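Local structure of UDP-N-acetylmuramate--L-alanine ligase (1J6U) at residues E116-G121 with V166-D171; G124-T129 with V145-I150. The protein catalyses the ATP-dependent joining of L-alanine to UDP-N-acetylmuramate, a step in building bacterial cell-wall peptidoglycan. All blocks are in the same frame, centred on the assembly; numbering follows the deposited sequence.

Interaction 1: E116-G121 with V166-D171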
loop_
_atom_site.group_PDB
_atom_site.type_symbol
_atom_site.label_atom_id
_atom_site.label_comp_id
_atom_site.label_asym_id
_atom_site.label_seq_id
_atom_site.Cartn_x
_atom_site.Cartn_y
_atom_site.Cartn_z
ATOM N N GLU A 116 -1.886 -20.201 -2.531
ATOM C CA GLU A 116 -1.693 -18.776 -2.721
ATOM C C GLU A 116 -2.878 -17.814 -2.644
ATOM O O GLU A 116 -3.874 -17.982 -3.335
ATOM C CB GLU A 116 -1.001 -18.549 -4.056
ATOM C CG GLU A 116 0.376 -19.167 -4.165
ATOM C CD GLU A 116 0.946 -19.039 -5.581
ATOM O OE1 GLU A 116 0.376 -18.266 -6.401
ATOM O OE2 GLU A 116 1.965 -19.714 -5.873
ATOM N N PHE A 117 -2.730 -16.781 -1.815
ATOM C CA PHE A 117 -3.733 -15.752 -1.703
ATOM C C PHE A 117 -3.112 -14.508 -2.363
ATOM O O PHE A 117 -2.161 -13.920 -1.852
ATOM C CB PHE A 117 -4.055 -15.430 -0.240
ATOM C CG PHE A 117 -4.782 -16.531 0.495
ATOM C CD1 PHE A 117 -4.104 -17.678 0.918
ATOM C CD2 PHE A 117 -6.118 -16.385 0.850
ATOM C CE1 PHE A 117 -4.738 -18.640 1.682
ATOM C CE2 PHE A 117 -6.753 -17.349 1.619
ATOM C CZ PHE A 117 -6.056 -18.471 2.033
ATOM N N ALA A 118 -3.645 -14.128 -3.513
ATOM C CA ALA A 118 -3.179 -12.954 -4.225
ATOM C C ALA A 118 -4.221 -11.831 -4.225
ATOM O O ALA A 118 -5.455 -12.046 -4.290
ATOM C CB ALA A 118 -2.821 -13.325 -5.655
ATOM N N VAL A 119 -3.717 -10.613 -4.134
ATOM C CA VAL A 119 -4.593 -9.467 -4.182
ATOM C C VAL A 119 -4.023 -8.543 -5.227
ATOM O O VAL A 119 -2.823 -8.307 -5.257
ATOM C CB VAL A 119 -4.634 -8.749 -2.840
ATOM C CG1 VAL A 119 -5.499 -7.481 -2.949
ATOM C CG2 VAL A 119 -5.164 -9.705 -1.772
ATOM N N THR A 120 -4.869 -8.030 -6.098
ATOM C CA THR A 120 -4.389 -7.102 -7.105
ATOM C C THR A 120 -5.484 -6.072 -7.284
ATOM O O THR A 120 -6.574 -6.224 -6.744
ATOM C CB THR A 120 -4.111 -7.777 -8.477
ATOM O OG1 THR A 120 -3.388 -6.864 -9.320
ATOM C CG2 THR A 120 -5.414 -8.113 -9.173
ATOM N N GLY A 121 -5.193 -5.026 -8.047
ATOM C CA GLY A 121 -6.187 -3.990 -8.262
ATOM C C GLY A 121 -5.546 -2.615 -8.362
ATOM O O GLY A 121 -4.369 -2.443 -8.103
ATOM N N VAL A 166 0.815 -18.648 1.313
ATOM C CA VAL A 166 1.508 -17.411 1.069
ATOM C C VAL A 166 0.499 -16.373 0.549
ATOM O O VAL A 166 -0.353 -16.662 -0.305
ATOM C CB VAL A 166 2.681 -17.614 0.080
ATOM C CG1 VAL A 166 2.201 -18.339 -1.151
ATOM C CG2 VAL A 166 3.273 -16.245 -0.322
ATOM N N VAL A 167 0.587 -15.175 1.125
ATOM C CA VAL A 167 -0.271 -14.046 0.782
ATOM C C VAL A 167 0.591 -12.979 0.114
ATOM O O VAL A 167 1.649 -12.600 0.648
ATOM C CB VAL A 167 -0.884 -13.377 2.065
ATOM C CG1 VAL A 167 -1.980 -12.423 1.677
ATOM C CG2 VAL A 167 -1.388 -14.411 3.015
ATOM N N TYR A 168 0.139 -12.464 -1.022
ATOM C CA TYR A 168 0.903 -11.421 -1.693
ATOM C C TYR A 168 0.075 -10.485 -2.546
ATOM O O TYR A 168 -1.078 -10.732 -2.886
ATOM C CB TYR A 168 2.005 -12.042 -2.531
ATOM C CG TYR A 168 1.479 -12.965 -3.589
ATOM C CD1 TYR A 168 1.203 -12.495 -4.883
ATOM C CD2 TYR A 168 1.248 -14.326 -3.300
ATOM C CE1 TYR A 168 0.712 -13.358 -5.875
ATOM C CE2 TYR A 168 0.758 -15.205 -4.289
ATOM C CZ TYR A 168 0.501 -14.711 -5.566
ATOM O OH TYR A 168 0.094 -15.577 -6.529
ATOM N N GLU A 169 0.714 -9.388 -2.874
ATOM C CA GLU A 169 0.152 -8.300 -3.650
ATOM C C GLU A 169 0.634 -8.463 -5.100
ATOM O O GLU A 169 1.766 -8.754 -5.323
ATOM C CB GLU A 169 0.710 -7.011 -3.032
ATOM C CG GLU A 169 0.089 -5.697 -3.405
ATOM C CD GLU A 169 0.690 -4.529 -2.603
ATOM O OE1 GLU A 169 0.578 -4.520 -1.347
ATOM O OE2 GLU A 169 1.280 -3.618 -3.237
ATOM N N LEU A 170 -0.227 -8.312 -6.085
ATOM C CA LEU A 170 0.214 -8.390 -7.463
ATOM C C LEU A 170 -0.008 -7.010 -8.043
ATOM O O LEU A 170 -1.114 -6.472 -7.992
ATOM C CB LEU A 170 -0.618 -9.389 -8.275
ATOM C CG LEU A 170 -0.074 -10.797 -8.371
ATOM C CD1 LEU A 170 -0.930 -11.578 -9.331
ATOM C CD2 LEU A 170 1.337 -10.757 -8.884
ATOM N N ASP A 171 1.028 -6.422 -8.610
ATOM C CA ASP A 171 0.841 -5.102 -9.191
ATOM C C ASP A 171 0.340 -5.199 -10.631
ATOM O O ASP A 171 1.040 -5.691 -11.514
ATOM C CB ASP A 171 2.148 -4.316 -9.143
ATOM C CG ASP A 171 2.069 -3.056 -9.940
ATOM O OD1 ASP A 171 1.042 -2.352 -9.808
ATOM O OD2 ASP A 171 3.030 -2.779 -10.700
#

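Interaction 2: G124-T129 with V145-I150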
loop_
_atom_site.group_PDB
_atom_site.type_symbol
_atom_site.label_atom_id
_atom_site.label_comp_id
_atom_site.label_asym_id
_atom_site.label_seq_id
_atom_site.Cartn_x
_atom_site.Cartn_y
_atom_site.Cartn_z
ATOM N N GLY A 124 -6.603 -0.052 -3.179
ATOM C CA GLY A 124 -6.998 -0.877 -2.042
ATOM C C GLY A 124 -6.220 -2.161 -1.851
ATOM O O GLY A 124 -6.320 -2.864 -0.838
ATOM N N LYS A 125 -5.413 -2.440 -2.848
ATOM C CA LYS A 125 -4.610 -3.630 -2.915
ATOM C C LYS A 125 -3.750 -3.947 -1.705
ATOM O O LYS A 125 -3.782 -5.062 -1.181
ATOM C CB LYS A 125 -3.796 -3.518 -4.210
ATOM C CG LYS A 125 -2.730 -4.508 -4.445
ATOM C CD LYS A 125 -2.085 -4.189 -5.778
ATOM C CE LYS A 125 -1.602 -2.755 -5.780
ATOM N NZ LYS A 125 -1.374 -2.213 -7.146
ATOM N N THR A 126 -2.997 -2.967 -1.233
ATOM C CA THR A 126 -2.087 -3.218 -0.116
ATOM C C THR A 126 -2.811 -3.423 1.194
ATOM O O THR A 126 -2.438 -4.306 1.978
ATOM C CB THR A 126 -1.005 -2.064 0.018
ATOM O OG1 THR A 126 -0.390 -1.855 -1.252
ATOM C CG2 THR A 126 0.087 -2.434 0.985
ATOM N N THR A 127 -3.829 -2.604 1.456
ATOM C CA THR A 127 -4.591 -2.752 2.696
ATOM C C THR A 127 -5.332 -4.101 2.685
ATOM O O THR A 127 -5.332 -4.834 3.698
ATOM C CB THR A 127 -5.614 -1.596 2.895
ATOM O OG1 THR A 127 -4.923 -0.430 3.332
ATOM C CG2 THR A 127 -6.657 -1.961 3.971
ATOM N N THR A 128 -5.947 -4.414 1.539
ATOM C CA THR A 128 -6.686 -5.669 1.384
ATOM C C THR A 128 -5.748 -6.836 1.626
ATOM O O THR A 128 -6.069 -7.773 2.372
ATOM C CB THR A 128 -7.318 -5.756 0.007
ATOM O OG1 THR A 128 -8.322 -4.734 -0.093
ATOM C CG2 THR A 128 -7.964 -7.149 -0.211
ATOM N N THR A 129 -4.562 -6.759 1.033
ATOM C CA THR A 129 -3.568 -7.798 1.257
ATOM C C THR A 129 -3.184 -7.901 2.725
ATOM O O THR A 129 -3.000 -8.994 3.256
ATOM C CB THR A 129 -2.275 -7.514 0.501
ATOM O OG1 THR A 129 -2.560 -7.301 -0.881
ATOM C CG2 THR A 129 -1.327 -8.670 0.655
ATOM N N VAL A 145 4.022 -13.855 4.163
ATOM C CA VAL A 145 3.446 -12.617 3.647
ATOM C C VAL A 145 4.434 -11.716 2.874
ATOM O O VAL A 145 5.570 -11.519 3.280
ATOM C CB VAL A 145 2.832 -11.796 4.814
ATOM C CG1 VAL A 145 2.071 -10.560 4.275
ATOM C CG2 VAL A 145 1.916 -12.705 5.650
ATOM N N PHE A 146 3.965 -11.184 1.754
ATOM C CA PHE A 146 4.728 -10.278 0.925
ATOM C C PHE A 146 3.802 -9.087 0.800
ATOM O O PHE A 146 2.851 -9.100 0.015
ATOM C CB PHE A 146 5.003 -10.862 -0.482
ATOM C CG PHE A 146 6.020 -11.944 -0.491
ATOM C CD1 PHE A 146 5.656 -13.265 -0.245
ATOM C CD2 PHE A 146 7.368 -11.647 -0.704
ATOM C CE1 PHE A 146 6.643 -14.263 -0.214
ATOM C CE2 PHE A 146 8.333 -12.647 -0.667
ATOM C CZ PHE A 146 7.967 -13.954 -0.420
ATOM N N LEU A 147 4.098 -8.041 1.553
ATOM C CA LEU A 147 3.257 -6.859 1.539
ATOM C C LEU A 147 3.915 -5.701 0.818
ATOM O O LEU A 147 5.131 -5.520 0.912
ATOM C CB LEU A 147 3.013 -6.419 2.973
ATOM C CG LEU A 147 1.600 -6.145 3.434
ATOM C CD1 LEU A 147 1.737 -5.190 4.604
ATOM C CD2 LEU A 147 0.722 -5.566 2.320
ATOM N N GLY A 148 3.099 -4.903 0.137
ATOM C CA GLY A 148 3.589 -3.716 -0.549
ATOM C C GLY A 148 3.459 -2.514 0.377
ATOM O O GLY A 148 3.179 -1.400 -0.055
ATOM N N GLY A 149 3.658 -2.735 1.671
ATOM C CA GLY A 149 3.519 -1.639 2.602
ATOM C C GLY A 149 3.987 -2.164 3.930
ATOM O O GLY A 149 4.416 -3.315 4.000
ATOM N N ILE A 150 3.952 -1.342 4.976
ATOM C CA ILE A 150 4.402 -1.825 6.253
ATOM C C ILE A 150 3.246 -2.076 7.233
ATOM O O ILE A 150 2.396 -1.209 7.472
ATOM C CB ILE A 150 5.389 -0.839 6.918
ATOM C CG1 ILE A 150 6.621 -0.644 6.036
ATOM C CG2 ILE A 150 5.790 -1.374 8.310
ATOM C CD1 ILE A 150 7.427 -1.917 5.811
#

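Interaction 1: E116-G121 with V166-D171
The Tyr168 ring turns one face to the strand beside it: Ala118 CA sits over its centre, 4.2 Å above the plane, while Ala118 CB approaches Tyr168 CE1 at 3.5 Å. At the ring edge lie Glu116 CG and Leu170 CG. Tyr168 OH gives a hydrogen bond of 2.7 Å to Glu116 OE1, which it meets from above the carboxylate plane, the carboxylate and Tyr168 ring planes standing 72° apart. With chi1 at 60°, CG of Tyr168 is wedged between the backbone N and carbonyl carbon, and the ring leans across onto Glu116 and Ala118. Phe105 adds an edge-to-face contact to the same ring.

Strands 116-120 and 166-170 pair in parallel through a ladder of backbone bonds, from Phe117 N to Val166 O (2.8 Å, nearly straight) up to Leu170 N to Val119 O (2.7 Å). Beyond it, Thr120 OG1 donates to Leu170 O at 2.7 Å from above the carbonyl plane. This is the central sheet of the ATP-binding domain, and strand 116-120 runs straight into the predicted P-loop at Gly121. Each end of the pairing thus has one side-chain bond besides the ladder: tyrosine hydroxyl to carboxylate at the start, Thr120 hydroxyl to main-chain carbonyl near Gly121.

Interaction 2: G124-T129 with V145-I150
Leu147 CD2 is the point where the two segments close up: it lies 3.4 Å from Thr126 O and 3.5 Å from Thr126 CG2, with Thr129 CB a little farther off at 4.0 Å. The Thr126 methyl also rests on the backbone beyond the leucine, 3.4 Å from Gly148 O and 3.6 Å from Gly149 N. Thr126 CG2 is anti to the backbone N, with OG1 beside that N (chi1 -51°), which aims the methyl at the glycines. Gly148 is partly exposed, yet its carbonyl is packed on Thr126.

No hydrogen bond spans the segments, and the looser half is at Thr129. Its side chain and that of Leu147 run past one another in antiparallel fashion, and Thr129 CG2 comes only within 4.2 Å of Phe146 O. The hydroxyl instead turns back on its own helix: Thr129 OG1 bonds to Lys125 O at 2.6 Å, on the opposite face of that carbonyl from Thr129 N. With an alanine here OG1 and CG2 are gone, and Lys125 O would probably be left with one donor in place of two and Leu147 CD2 less well covered.

Gly124 is the N-cap of helix 125-138, and Gly124 to Thr127 belong to the predicted ATP site, consistent with a P-loop helix. On the far side of the contact, the Phe146 ring meets Phe105, His31 and Tyr159 edge-to-face. Gly148 N is held by Glu169 of strand 166-170, and the helix lies against the sheet through Thr128 and Thr129, which pack on Val119 of strand 116-120.

From the N terminus, strand 116-120 comes first, followed by the predicted ATP-binding turn and helix 125-138, then strand 144-146 and finally strand 166-170. Interaction 2 closes the shorter loop, bringing 145-150 back to the start of the helix; interaction 1 closes the longer one, so interaction 2 lies wholly within interaction 1 and they do not cross. Their centres are about 8 Å apart. The bridge between them is strand 166-170: it pairs with 116-120 on one side and, through Val167 O to Phe146 N, with 144-146 on the other. Together they tie the helix to three neighbouring strands of one sheet.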